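Local coordinates for cytosine deaminase (Klebsiella pneumoniae, PDB 4R85), which probably removes the amino group of cytosine and of 5-methylcytosine by hydrolysis, using an iron(II) ion bound in an amidohydrolase barrel, at residues C243-F257 against R287-I301. Residues are numbered along the deposited sequence; the frame is centred on the assembly and turned at random.
Sequences CAMGSYDNAYCSKLF and RRGVTRVAELDRAGI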
ATOM      1  N   CYS A 243     -10.949 -14.196  -7.374  1.00  9.71           N
ATOM      2  CA  CYS A 243     -10.331 -13.270  -8.325  1.00 11.50           C
ATOM      3  C   CYS A 243     -11.027 -13.250  -9.688  1.00 15.15           C
ATOM      4  O   CYS A 243     -11.148 -12.194 -10.321  1.00 13.05           O
ATOM      5  CB  CYS A 243      -8.852 -13.610  -8.513  1.00 10.86           C
ATOM      6  SG  CYS A 243      -7.925 -13.592  -6.957  1.00 16.73           S
ATOM      7  N   ALA A 244     -11.465 -14.418 -10.146  1.00  9.98           N
ATOM      8  CA  ALA A 244     -12.166 -14.503 -11.431  1.00 11.44           C
ATOM      9  C   ALA A 244     -13.400 -13.590 -11.493  1.00 12.74           C
ATOM     10  O   ALA A 244     -13.773 -13.122 -12.569  1.00  9.12           O
ATOM     11  CB  ALA A 244     -12.552 -15.951 -11.731  1.00 12.38           C
ATOM     12  N   MET A 245     -14.042 -13.338 -10.354  1.00 11.82           N
ATOM     13  CA  MET A 245     -15.200 -12.449 -10.362  1.00 10.90           C
ATOM     14  C   MET A 245     -14.826 -11.061 -10.898  1.00 11.59           C
ATOM     15  O   MET A 245     -15.621 -10.409 -11.561  1.00 11.91           O
ATOM     16  CB  MET A 245     -15.846 -12.333  -8.978  1.00 11.00           C
ATOM     17  CG  MET A 245     -17.184 -11.614  -9.034  1.00 13.35           C
ATOM     18  SD  MET A 245     -17.681 -10.981  -7.420  1.00 17.88           S
ATOM     19  CE  MET A 245     -17.727 -12.512  -6.511  1.00 13.27           C
ATOM     20  N   GLY A 246     -13.598 -10.625 -10.640  1.00 13.70           N
ATOM     21  CA  GLY A 246     -13.116  -9.377 -11.212  1.00 14.36           C
ATOM     22  C   GLY A 246     -12.962  -9.388 -12.728  1.00 17.50           C
ATOM     23  O   GLY A 246     -12.697  -8.349 -13.333  1.00 18.66           O
ATOM     24  N   SER A 247     -13.134 -10.554 -13.348  1.00 10.60           N
ATOM     25  CA  SER A 247     -13.137 -10.639 -14.802  1.00 11.30           C
ATOM     26  C   SER A 247     -14.447 -11.203 -15.387  1.00 12.11           C
ATOM     27  O   SER A 247     -14.525 -11.433 -16.597  1.00 13.26           O
ATOM     28  CB  SER A 247     -11.949 -11.494 -15.279  1.00 16.30           C
ATOM     29  OG  SER A 247     -10.713 -10.930 -14.847  1.00 14.36           O
ATOM     30  N   TYR A 248     -15.466 -11.441 -14.550  1.00 10.63           N
ATOM     31  CA  TYR A 248     -16.694 -12.084 -15.042  1.00 11.72           C
ATOM     32  C   TYR A 248     -17.426 -11.245 -16.076  1.00 12.57           C
ATOM     33  O   TYR A 248     -17.378 -10.010 -16.061  1.00 13.43           O
ATOM     34  CB  TYR A 248     -17.701 -12.398 -13.916  1.00 13.45           C
ATOM     35  CG  TYR A 248     -17.412 -13.640 -13.106  1.00  9.14           C
ATOM     36  CD1 TYR A 248     -16.475 -14.580 -13.538  1.00 11.29           C
ATOM     37  CD2 TYR A 248     -18.077 -13.876 -11.908  1.00 11.59           C
ATOM     38  CE1 TYR A 248     -16.209 -15.710 -12.784  1.00 14.93           C
ATOM     39  CE2 TYR A 248     -17.819 -15.004 -11.149  1.00 11.59           C
ATOM     40  CZ  TYR A 248     -16.882 -15.915 -11.592  1.00 12.35           C
ATOM     41  OH  TYR A 248     -16.626 -17.036 -10.832  1.00 11.51           O
ATOM     42  N   ASP A 249     -18.117 -11.932 -16.969  1.00 15.42           N
ATOM     43  CA  ASP A 249     -19.126 -11.281 -17.774  1.00 15.66           C
ATOM     44  C   ASP A 249     -20.077 -10.554 -16.819  1.00 11.56           C
ATOM     45  O   ASP A 249     -20.468 -11.098 -15.788  1.00 11.16           O
ATOM     46  CB  ASP A 249     -19.902 -12.314 -18.578  1.00 17.37           C
ATOM     47  CG  ASP A 249     -21.037 -11.692 -19.358  1.00 19.52           C
ATOM     48  OD1 ASP A 249     -20.787 -11.241 -20.499  1.00 14.71           O
ATOM     49  OD2 ASP A 249     -22.169 -11.634 -18.822  1.00 16.36           O
ATOM     50  N   ASN A 250     -20.428  -9.324 -17.151  1.00 10.95           N
ATOM     51  CA  ASN A 250     -21.234  -8.506 -16.252  1.00 14.39           C
ATOM     52  C   ASN A 250     -22.685  -8.925 -16.101  1.00 15.10           C
ATOM     53  O   ASN A 250     -23.252  -8.773 -15.018  1.00 14.63           O
ATOM     54  CB  ASN A 250     -21.135  -7.034 -16.634  1.00 14.92           C
ATOM     55  CG  ASN A 250     -19.751  -6.497 -16.420  1.00 21.57           C
ATOM     56  OD1 ASN A 250     -19.072  -6.879 -15.467  1.00 13.91           O
ATOM     57  ND2 ASN A 250     -19.307  -5.630 -17.318  1.00 31.79           N
ATOM     58  N   ALA A 251     -23.288  -9.445 -17.173  1.00 11.29           N
ATOM     59  CA  ALA A 251     -24.666  -9.933 -17.103  1.00 16.28           C
ATOM     60  C   ALA A 251     -24.739 -11.175 -16.214  1.00 11.71           C
ATOM     61  O   ALA A 251     -25.626 -11.298 -15.352  1.00 12.76           O
ATOM     62  CB  ALA A 251     -25.204 -10.232 -18.500  1.00 14.54           C
ATOM     63  N   TYR A 252     -23.791 -12.085 -16.409  1.00 10.96           N
ATOM     64  CA  TYR A 252     -23.667 -13.242 -15.530  1.00 10.68           C
ATOM     65  C   TYR A 252     -23.453 -12.810 -14.090  1.00 12.62           C
ATOM     66  O   TYR A 252     -24.076 -13.348 -13.180  1.00 10.45           O
ATOM     67  CB  TYR A 252     -22.500 -14.134 -15.959  1.00 10.43           C
ATOM     68  CG  TYR A 252     -22.197 -15.219 -14.944  1.00 10.15           C
ATOM     69  CD1 TYR A 252     -23.120 -16.239 -14.683  1.00 13.60           C
ATOM     70  CD2 TYR A 252     -21.011 -15.213 -14.236  1.00 12.91           C
ATOM     71  CE1 TYR A 252     -22.846 -17.232 -13.746  1.00 11.93           C
ATOM     72  CE2 TYR A 252     -20.720 -16.208 -13.303  1.00 10.70           C
ATOM     73  CZ  TYR A 252     -21.634 -17.206 -13.068  1.00 13.45           C
ATOM     74  OH  TYR A 252     -21.326 -18.169 -12.138  1.00 14.69           O
ATOM     75  N   CYS A 253     -22.559 -11.847 -13.873  1.00 10.48           N
ATOM     76  CA  CYS A 253     -22.228 -11.470 -12.502  1.00 10.26           C
ATOM     77  C   CYS A 253     -23.429 -10.861 -11.781  1.00 11.91           C
ATOM     78  O   CYS A 253     -23.636 -11.110 -10.591  1.00 13.95           O
ATOM     79  CB  CYS A 253     -21.031 -10.530 -12.443  1.00  9.89           C
ATOM     80  SG  CYS A 253     -20.249 -10.489 -10.815  1.00 15.04           S
ATOM     81  N   SER A 254     -24.212 -10.058 -12.497  1.00 11.13           N
ATOM     82  CA  SER A 254     -25.441  -9.521 -11.933  1.00 12.81           C
ATOM     83  C   SER A 254     -26.400 -10.633 -11.501  1.00 14.80           C
ATOM     84  O   SER A 254     -27.005 -10.566 -10.416  1.00 14.25           O
ATOM     85  CB  SER A 254     -26.144  -8.612 -12.936  1.00 16.91           C
ATOM     86  OG  SER A 254     -27.299  -8.032 -12.339  1.00 23.50           O
ATOM     87  N   LYS A 255     -26.552 -11.639 -12.360  1.00 13.83           N
ATOM     88  CA  LYS A 255     -27.411 -12.779 -12.054  1.00 15.03           C
ATOM     89  C   LYS A 255     -26.869 -13.551 -10.856  1.00 15.31           C
ATOM     90  O   LYS A 255     -27.626 -13.957  -9.968  1.00 15.52           O
ATOM     91  CB  LYS A 255     -27.513 -13.719 -13.260  1.00 16.43           C
ATOM     92  CG  LYS A 255     -28.300 -14.994 -12.956  1.00 23.66           C
ATOM     93  CD  LYS A 255     -28.137 -16.051 -14.030  1.00 36.49           C
ATOM     94  CE  LYS A 255     -27.024 -17.038 -13.700  1.00 35.34           C
ATOM     95  NZ  LYS A 255     -27.502 -18.210 -12.895  1.00 32.86           N
ATOM     96  N   LEU A 256     -25.557 -13.777 -10.860  1.00 11.96           N
ATOM     97  CA  LEU A 256     -24.875 -14.502  -9.792  1.00 10.71           C
ATOM     98  C   LEU A 256     -25.064 -13.865  -8.409  1.00 13.26           C
ATOM     99  O   LEU A 256     -25.192 -14.573  -7.409  1.00 13.70           O
ATOM    100  CB  LEU A 256     -23.382 -14.609 -10.107  1.00 13.72           C
ATOM    101  CG  LEU A 256     -22.479 -15.323  -9.100  1.00 13.32           C
ATOM    102  CD1 LEU A 256     -22.886 -16.802  -8.903  1.00 11.72           C
ATOM    103  CD2 LEU A 256     -21.032 -15.218  -9.544  1.00 11.70           C
ATOM    104  N   PHE A 257     -25.072 -12.534  -8.353  1.00 12.11           N
ATOM    105  CA  PHE A 257     -25.218 -11.825  -7.071  1.00 12.42           C
ATOM    106  C   PHE A 257     -26.509 -12.179  -6.329  1.00 13.45           C
ATOM    107  O   PHE A 257     -26.578 -12.087  -5.104  1.00 15.01           O
ATOM    108  CB  PHE A 257     -25.140 -10.301  -7.269  1.00 14.11           C
ATOM    109  CG  PHE A 257     -23.781  -9.727  -6.982  1.00 16.78           C
ATOM    110  CD1 PHE A 257     -23.645  -8.620  -6.161  1.00 18.13           C
ATOM    111  CD2 PHE A 257     -22.641 -10.307  -7.520  1.00 14.84           C
ATOM    112  CE1 PHE A 257     -22.406  -8.090  -5.881  1.00 13.29           C
ATOM    113  CE2 PHE A 257     -21.386  -9.776  -7.259  1.00 16.64           C
ATOM    114  CZ  PHE A 257     -21.266  -8.665  -6.438  1.00 13.12           C
ATOM    115  N   ARG A 287      -5.147  -6.101 -16.133  1.00 12.59           N
ATOM    116  CA  ARG A 287      -6.250  -6.116 -15.168  1.00 16.61           C
ATOM    117  C   ARG A 287      -5.763  -6.135 -13.715  1.00 15.36           C
ATOM    118  O   ARG A 287      -4.685  -6.647 -13.406  1.00  9.95           O
ATOM    119  CB  ARG A 287      -7.216  -7.288 -15.431  1.00 11.68           C
ATOM    120  CG  ARG A 287      -6.768  -8.663 -14.868  1.00 11.46           C
ATOM    121  CD  ARG A 287      -7.634  -9.788 -15.465  1.00 12.03           C
ATOM    122  NE  ARG A 287      -7.425  -9.864 -16.917  1.00 13.91           N
ATOM    123  CZ  ARG A 287      -8.285 -10.397 -17.783  1.00 17.12           C
ATOM    124  NH1 ARG A 287      -9.433 -10.915 -17.360  1.00 15.60           N
ATOM    125  NH2 ARG A 287      -7.993 -10.409 -19.081  1.00 16.52           N
ATOM    126  N   ARG A 288      -6.570  -5.579 -12.817  1.00 12.01           N
ATOM    127  CA  ARG A 288      -6.243  -5.599 -11.400  1.00 10.03           C
ATOM    128  C   ARG A 288      -6.333  -7.008 -10.844  1.00 10.49           C
ATOM    129  O   ARG A 288      -5.505  -7.404 -10.021  1.00 12.75           O
ATOM    130  CB  ARG A 288      -7.189  -4.674 -10.624  1.00  9.71           C
ATOM    131  CG  ARG A 288      -6.964  -3.206 -10.971  1.00 10.07           C
ATOM    132  CD  ARG A 288      -8.137  -2.255 -10.576  1.00 11.88           C
ATOM    133  NE  ARG A 288      -7.795  -0.939 -11.104  1.00 14.64           N
ATOM    134  CZ  ARG A 288      -7.764   0.189 -10.407  1.00 10.85           C
ATOM    135  NH1 ARG A 288      -8.138   0.212  -9.131  1.00 10.82           N
ATOM    136  NH2 ARG A 288      -7.376   1.300 -11.014  1.00 11.27           N
ATOM    137  N   GLY A 289      -7.378  -7.731 -11.254  1.00 10.42           N
ATOM    138  CA  GLY A 289      -7.566  -9.122 -10.868  1.00 13.20           C
ATOM    139  C   GLY A 289      -8.082  -9.366  -9.463  1.00 16.88           C
ATOM    140  O   GLY A 289      -7.920 -10.459  -8.921  1.00 16.93           O
ATOM    141  N   VAL A 290      -8.712  -8.355  -8.867  1.00 12.12           N
ATOM    142  CA  VAL A 290      -9.250  -8.482  -7.524  1.00 13.90           C
ATOM    143  C   VAL A 290     -10.769  -8.626  -7.624  1.00 14.10           C
ATOM    144  O   VAL A 290     -11.380  -8.100  -8.546  1.00 15.95           O
ATOM    145  CB  VAL A 290      -8.843  -7.253  -6.672  1.00 22.74           C
ATOM    146  CG1 VAL A 290      -9.522  -7.251  -5.320  1.00 24.98           C
ATOM    147  CG2 VAL A 290      -7.323  -7.221  -6.513  1.00 21.15           C
ATOM    148  N   THR A 291     -11.364  -9.374  -6.703  1.00 11.92           N
ATOM    149  CA  THR A 291     -12.813  -9.572  -6.691  1.00 13.05           C
ATOM    150  C   THR A 291     -13.582  -8.240  -6.507  1.00 14.66           C
ATOM    151  O   THR A 291     -12.984  -7.177  -6.256  1.00 12.34           O
ATOM    152  CB  THR A 291     -13.207 -10.613  -5.607  1.00 10.65           C
ATOM    153  OG1 THR A 291     -14.557 -11.044  -5.812  1.00 14.11           O
ATOM    154  CG2 THR A 291     -13.047 -10.040  -4.198  1.00 10.72           C
ATOM    155  N   ARG A 292     -14.905  -8.289  -6.635  1.00 11.16           N
ATOM    156  CA  ARG A 292     -15.694  -7.048  -6.655  1.00 11.41           C
ATOM    157  C   ARG A 292     -16.114  -6.662  -5.242  1.00 12.14           C
ATOM    158  O   ARG A 292     -17.294  -6.696  -4.902  1.00 12.29           O
ATOM    159  CB  ARG A 292     -16.920  -7.211  -7.549  1.00 11.37           C
ATOM    160  CG  ARG A 292     -16.591  -7.697  -8.957  1.00  9.27           C
ATOM    161  CD  ARG A 292     -17.824  -7.604  -9.860  1.00  9.50           C
ATOM    162  NE  ARG A 292     -17.547  -8.184 -11.175  1.00 11.86           N
ATOM    163  CZ  ARG A 292     -18.311  -8.040 -12.250  1.00 12.55           C
ATOM    164  NH1 ARG A 292     -17.964  -8.628 -13.385  1.00 15.67           N
ATOM    165  NH2 ARG A 292     -19.422  -7.320 -12.197  1.00 11.03           N
ATOM    166  N   VAL A 293     -15.129  -6.294  -4.431  1.00 10.93           N
ATOM    167  CA  VAL A 293     -15.324  -6.049  -3.006  1.00 11.88           C
ATOM    168  C   VAL A 293     -16.357  -4.957  -2.722  1.00 13.70           C
ATOM    169  O   VAL A 293     -17.248  -5.135  -1.887  1.00 13.39           O
ATOM    170  CB  VAL A 293     -13.989  -5.654  -2.330  1.00 13.06           C
ATOM    171  CG1 VAL A 293     -14.223  -5.252  -0.872  1.00 13.82           C
ATOM    172  CG2 VAL A 293     -12.965  -6.803  -2.434  1.00 15.70           C
ATOM    173  N   ALA A 294     -16.233  -3.821  -3.394  1.00  9.95           N
ATOM    174  CA  ALA A 294     -17.156  -2.717  -3.127  1.00 16.26           C
ATOM    175  C   ALA A 294     -18.592  -3.117  -3.471  1.00 18.55           C
ATOM    176  O   ALA A 294     -19.541  -2.798  -2.751  1.00 14.02           O
ATOM    177  CB  ALA A 294     -16.743  -1.476  -3.900  1.00 21.12           C
ATOM    178  N   GLU A 295     -18.733  -3.839  -4.573  1.00 12.51           N
ATOM    179  CA  GLU A 295     -20.030  -4.260  -5.076  1.00 14.07           C
ATOM    180  C   GLU A 295     -20.682  -5.330  -4.169  1.00 16.16           C
ATOM    181  O   GLU A 295     -21.891  -5.279  -3.895  1.00 12.89           O
ATOM    182  CB  GLU A 295     -19.881  -4.746  -6.525  1.00 14.54           C
ATOM    183  CG  GLU A 295     -19.515  -3.635  -7.545  1.00 21.66           C
ATOM    184  CD  GLU A 295     -18.063  -3.114  -7.445  1.00 26.21           C
ATOM    185  OE1 GLU A 295     -17.186  -3.801  -6.868  1.00 19.56           O
ATOM    186  OE2 GLU A 295     -17.796  -2.002  -7.970  1.00 21.81           O
ATOM    187  N   LEU A 296     -19.887  -6.292  -3.703  1.00 11.94           N
ATOM    188  CA  LEU A 296     -20.378  -7.243  -2.700  1.00 11.59           C
ATOM    189  C   LEU A 296     -20.897  -6.515  -1.446  1.00 11.19           C
ATOM    190  O   LEU A 296     -21.997  -6.789  -0.961  1.00 10.64           O
ATOM    191  CB  LEU A 296     -19.267  -8.207  -2.293  1.00  9.72           C
ATOM    192  CG  LEU A 296     -18.831  -9.153  -3.411  1.00 14.58           C
ATOM    193  CD1 LEU A 296     -17.445  -9.742  -3.131  1.00 14.69           C
ATOM    194  CD2 LEU A 296     -19.867 -10.251  -3.565  1.00 15.03           C
ATOM    195  N   ASP A 297     -20.093  -5.592  -0.931  1.00 10.90           N
ATOM    196  CA  ASP A 297     -20.440  -4.882   0.297  1.00 11.46           C
ATOM    197  C   ASP A 297     -21.714  -4.043   0.127  1.00 14.83           C
ATOM    198  O   ASP A 297     -22.576  -4.029   1.006  1.00 12.52           O
ATOM    199  CB  ASP A 297     -19.265  -4.002   0.748  1.00 14.16           C
ATOM    200  CG  ASP A 297     -19.595  -3.163   1.972  1.00 22.33           C
ATOM    201  OD1 ASP A 297     -19.875  -1.951   1.811  1.00 23.85           O
ATOM    202  OD2 ASP A 297     -19.581  -3.713   3.096  1.00 19.93           O
ATOM    203  N   ARG A 298     -21.830  -3.352  -1.002  1.00 17.55           N
ATOM    204  CA  ARG A 298     -23.032  -2.585  -1.307  1.00 16.45           C
ATOM    205  C   ARG A 298     -24.268  -3.461  -1.410  1.00 17.70           C
ATOM    206  O   ARG A 298     -25.375  -3.017  -1.104  1.00 15.64           O
ATOM    207  CB  ARG A 298     -22.849  -1.745  -2.577  1.00 18.06           C
ATOM    208  CG  ARG A 298     -21.821  -0.646  -2.404  1.00 29.87           C
ATOM    209  CD  ARG A 298     -21.789   0.342  -3.566  1.00 40.32           C
ATOM    210  NE  ARG A 298     -20.567   1.140  -3.514  1.00 46.21           N
ATOM    211  CZ  ARG A 298     -19.552   1.018  -4.368  1.00 44.16           C
ATOM    212  NH1 ARG A 298     -19.624   0.147  -5.368  1.00 44.51           N
ATOM    213  NH2 ARG A 298     -18.473   1.785  -4.232  1.00 32.59           N
ATOM    214  N   ALA A 299     -24.070  -4.707  -1.824  1.00 15.31           N
ATOM    215  CA  ALA A 299     -25.158  -5.672  -1.946  1.00 19.23           C
ATOM    216  C   ALA A 299     -25.549  -6.266  -0.590  1.00 18.83           C
ATOM    217  O   ALA A 299     -26.483  -7.059  -0.506  1.00 18.18           O
ATOM    218  CB  ALA A 299     -24.768  -6.790  -2.922  1.00 11.68           C
ATOM    219  N   GLY A 300     -24.835  -5.888   0.464  1.00 17.80           N
ATOM    220  CA  GLY A 300     -25.129  -6.397   1.796  1.00 18.25           C
ATOM    221  C   GLY A 300     -24.468  -7.741   2.081  1.00 18.96           C
ATOM    222  O   GLY A 300     -24.869  -8.466   2.983  1.00 18.53           O
ATOM    223  N   ILE A 301     -23.449  -8.072   1.302  1.00 12.41           N
ATOM    224  CA  ILE A 301     -22.760  -9.356   1.432  1.00 11.71           C
ATOM    225  C   ILE A 301     -21.501  -9.102   2.254  1.00 15.33           C
ATOM    226  O   ILE A 301     -20.810  -8.112   2.038  1.00 15.26           O
ATOM    227  CB  ILE A 301     -22.441  -9.917   0.039  1.00 14.33           C
ATOM    228  CG1 ILE A 301     -23.745 -10.328  -0.665  1.00 15.13           C
ATOM    229  CG2 ILE A 301     -21.443 -11.091   0.099  1.00 12.76           C
ATOM    230  CD1 ILE A 301     -23.580 -10.586  -2.152  1.00 13.55           C
TER
HETATM  231  O   HOH W   1     -10.182  -6.650 -12.560  1.00 22.35           O
HETATM  232  O   HOH W   2     -22.253  -6.750 -13.386  1.00 16.17           O
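The backbone oxygen M245 O takes a hydrogen bond from R292 NE across the contact (3.0 Å) and another from Y248 N within its own turn. The two donors reach it from opposite faces of the carbonyl plane; NE stands 41° out of that plane, although the oxygen lies close to the plane of the guanidinium. An extended chain from CG to NE carries the R292 head between the 3-10 turn 243-247 and the start of helix 250-263. There NH1 donates to N250 OD1 at 2.9 Å, nearly in line with the amide C=O, while the amide and guanidinium planes stand 74° apart. C253 SG closes over one face, 3.4 Å from R292 CZ and above the centre of the group; its chi1 of -160°, anti to the backbone N, helps aim the sulfur there. Bonds around the rim, together with the sulfur over a face, probably limit both shift and rotation of the head. W284 of the second subunit adds a cation-pi contact to R292.

Flanking this grip, R287 NH1 donates to S247 OG (2.8 Å), with the hydroxyl in the guanidinium plane; D282 forms a salt bridge with R287 NE. A water links G246 O to G289 N.

Toward the far end the contact turns apolar. L296 CD2 lies 3.6 Å from F257 CZ, the two side chains crossing at about a right angle, and A299 CB meets the ring edge at CD1 (3.9 Å).

The 3-10 turn follows strand 237-240 of the amidohydrolase barrel, shortly after the iron ligand H241. Helix 250-263 packs beside helix 293-298, which leads into strand 303-305; L260, a later residue of helix 250-263, and F267 of strand 266-269 both pack against M245 and I301.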